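PDB 1F2E: glutathione S-transferase, which binds glutathione and, as in other members of its superfamily, probably transfers it to electrophilic substrates. Local coordinates for residues 105-109 with 161-165. Sequence-based numbering, arbitrary orientation.
Sequences FHKAF and MLGWP. With GSH (glutathione), chain E.
Trp164 sets the edge of its indole against the face of Phe109. The six-membered ring of Trp164 and the ring of Phe109 have centroids 5.0 Å apart and planes at 81°, an edge-to-face pair. CE3 of Trp164 sits over the centre of the Phe109 ring, and Trp164 CB packs 3.6 Å from Phe109 CE1. At the rim of Phe109, CG of Pro165 lies near the ring plane, 3.8 Å from Phe109 CZ. Phe109 reaches both with CG anti to its carbonyl carbon (chi1 -75°). With an alanine here, the CE3 edge of Trp164 would probably lose the ring face it rests on, and Pro165 the rim it packs against.

Met161, across from His106, packs one turn earlier on helix 89-113, against Phe105 and His106. Its chain is extended beyond CG and slides past Phe105. SD comes obliquely to within 3.6 Å of Phe105 CD2, a Met-aromatic contact. The methyl CE ends 3.5 Å from His106 CB.

His106 and Trp164 meet obliquely, with His106 CD2 3.8 Å from Trp164 CZ3. His106, Phe109 and Trp164 thus form an aromatic cluster that reaches the glutathione pocket. His106 CE1 lies 3.6 Å from OE1 of glutathione, and Cys10 touches both His106 and Trp164. No hydrogen bond joins the segments. A type I turn from Met161 to Trp164, with Trp164 N bonded to Met161 O, brings both side chains to the same helix.

The contact lies in the helical C-terminal domain. It joins helix 89-113 to the C-terminal end of helix 153-161 and the loop that follows it. Helix 119-141 packs on Phe105 and Phe109, while helix 176-185 meets Leu162.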
loop_
_atom_site.group_PDB
_atom_site.type_symbol
_atom_site.label_atom_id
_atom_site.label_comp_id
_atom_site.label_asym_id
_atom_site.label_seq_id
_atom_site.Cartn_x
_atom_site.Cartn_y
_atom_site.Cartn_z
ATOM N N PHE A 105 -7.611 -3.652 2.850
ATOM C CA PHE A 105 -9.011 -3.262 2.867
ATOM C C PHE A 105 -9.566 -2.829 1.511
ATOM O O PHE A 105 -10.550 -3.397 1.030
ATOM C CB PHE A 105 -9.232 -2.161 3.901
ATOM C CG PHE A 105 -10.664 -1.999 4.312
ATOM C CD1 PHE A 105 -11.488 -3.114 4.459
ATOM C CD2 PHE A 105 -11.187 -0.742 4.579
ATOM C CE1 PHE A 105 -12.814 -2.974 4.867
ATOM C CE2 PHE A 105 -12.508 -0.593 4.988
ATOM C CZ PHE A 105 -13.322 -1.711 5.131
ATOM N N HIS A 106 -8.946 -1.823 0.900
ATOM C CA HIS A 106 -9.404 -1.317 -0.392
ATOM C C HIS A 106 -9.460 -2.432 -1.432
ATOM O O HIS A 106 -10.423 -2.536 -2.196
ATOM C CB HIS A 106 -8.474 -0.192 -0.870
ATOM C CG HIS A 106 -8.905 0.464 -2.145
ATOM N ND1 HIS A 106 -8.280 1.586 -2.651
ATOM C CD2 HIS A 106 -9.875 0.143 -3.037
ATOM C CE1 HIS A 106 -8.842 1.924 -3.798
ATOM N NE2 HIS A 106 -9.812 1.064 -4.055
ATOM N N LYS A 107 -8.436 -3.277 -1.448
ATOM C CA LYS A 107 -8.378 -4.362 -2.415
ATOM C C LYS A 107 -9.433 -5.442 -2.235
ATOM O O LYS A 107 -9.814 -6.100 -3.205
ATOM C CB LYS A 107 -6.972 -4.967 -2.428
ATOM C CG LYS A 107 -5.956 -4.018 -3.055
ATOM C CD LYS A 107 -6.456 -3.568 -4.434
ATOM C CE LYS A 107 -5.518 -2.578 -5.112
ATOM N NZ LYS A 107 -5.944 -2.290 -6.517
ATOM N N ALA A 108 -9.926 -5.609 -1.011
ATOM C CA ALA A 108 -10.953 -6.613 -0.741
ATOM C C ALA A 108 -12.268 -6.291 -1.457
ATOM O O ALA A 108 -13.075 -7.189 -1.710
ATOM C CB ALA A 108 -11.194 -6.723 0.763
ATOM N N PHE A 109 -12.468 -5.013 -1.779
ATOM C CA PHE A 109 -13.673 -4.526 -2.461
ATOM C C PHE A 109 -13.679 -4.746 -3.974
ATOM O O PHE A 109 -14.725 -4.997 -4.563
ATOM C CB PHE A 109 -13.841 -3.016 -2.243
ATOM C CG PHE A 109 -14.325 -2.637 -0.876
ATOM C CD1 PHE A 109 -15.690 -2.587 -0.595
ATOM C CD2 PHE A 109 -13.421 -2.319 0.127
ATOM C CE1 PHE A 109 -16.147 -2.226 0.661
ATOM C CE2 PHE A 109 -13.866 -1.952 1.400
ATOM C CZ PHE A 109 -15.233 -1.907 1.667
ATOM N N MET A 161 -13.708 4.547 2.673
ATOM C CA MET A 161 -13.917 3.133 2.397
ATOM C C MET A 161 -15.110 2.584 3.165
ATOM O O MET A 161 -15.770 1.653 2.714
ATOM C CB MET A 161 -12.650 2.344 2.738
ATOM C CG MET A 161 -11.459 2.700 1.842
ATOM S SD MET A 161 -10.024 1.602 2.042
ATOM C CE MET A 161 -8.788 2.552 1.272
ATOM N N LEU A 162 -15.389 3.175 4.320
ATOM C CA LEU A 162 -16.520 2.739 5.131
ATOM C C LEU A 162 -17.830 3.156 4.475
ATOM O O LEU A 162 -18.917 2.745 4.899
ATOM C CB LEU A 162 -16.413 3.316 6.548
ATOM C CG LEU A 162 -15.205 2.778 7.330
ATOM C CD1 LEU A 162 -15.071 3.499 8.672
ATOM C CD2 LEU A 162 -15.369 1.277 7.540
ATOM N N GLY A 163 -17.719 3.963 3.426
ATOM C CA GLY A 163 -18.904 4.406 2.713
ATOM C C GLY A 163 -19.306 3.442 1.604
ATOM O O GLY A 163 -20.323 3.649 0.945
ATOM N N TRP A 164 -18.527 2.381 1.404
ATOM C CA TRP A 164 -18.821 1.412 0.344
ATOM C C TRP A 164 -19.639 0.160 0.682
ATOM O O TRP A 164 -20.513 -0.231 -0.086
ATOM C CB TRP A 164 -17.524 0.945 -0.321
ATOM C CG TRP A 164 -16.678 2.045 -0.891
ATOM C CD1 TRP A 164 -17.108 3.244 -1.398
ATOM C CD2 TRP A 164 -15.258 2.016 -1.079
ATOM N NE1 TRP A 164 -16.041 3.959 -1.891
ATOM C CE2 TRP A 164 -14.896 3.230 -1.710
ATOM C CE3 TRP A 164 -14.256 1.082 -0.776
ATOM C CZ2 TRP A 164 -13.567 3.535 -2.048
ATOM C CZ3 TRP A 164 -12.933 1.384 -1.109
ATOM C CH2 TRP A 164 -12.604 2.603 -1.741
ATOM N N PRO A 165 -19.359 -0.494 1.820
ATOM C CA PRO A 165 -20.073 -1.713 2.230
ATOM C C PRO A 165 -21.572 -1.798 1.961
ATOM O O PRO A 165 -22.030 -2.705 1.269
ATOM C CB PRO A 165 -19.745 -1.812 3.718
ATOM C CG PRO A 165 -18.317 -1.356 3.741
ATOM C CD PRO A 165 -18.366 -0.112 2.841
HETATM N N1 GSH E . -3.502 1.414 -5.226
HETATM C CA1 GSH E . -4.028 2.642 -5.821
HETATM C C1 GSH E . -4.055 3.825 -4.796
HETATM O O11 GSH E . -3.665 3.614 -3.612
HETATM O O12 GSH E . -4.465 4.953 -5.208
HETATM C CB1 GSH E . -5.435 2.280 -6.346
HETATM C CG1 GSH E . -6.230 3.329 -7.150
HETATM C CD1 GSH E . -7.581 2.782 -7.604
HETATM O OE1 GSH E . -7.966 1.660 -7.267
HETATM N N2 GSH E . -8.301 3.595 -8.396
HETATM C CA2 GSH E . -9.621 3.260 -8.957
HETATM C C2 GSH E . -9.646 3.586 -10.430
HETATM O O2 GSH E . -9.304 4.711 -10.816
HETATM C CB2 GSH E . -10.746 4.060 -8.291
HETATM S SG2 GSH E . -11.004 3.775 -6.541
HETATM N N3 GSH E . -10.039 2.616 -11.258
HETATM C CA3 GSH E . -10.085 2.825 -12.708
HETATM C C3 GSH E . -11.411 2.434 -13.280
HETATM O O31 GSH E . -12.351 2.175 -12.476
HETATM O O32 GSH E . -11.499 2.394 -14.539
#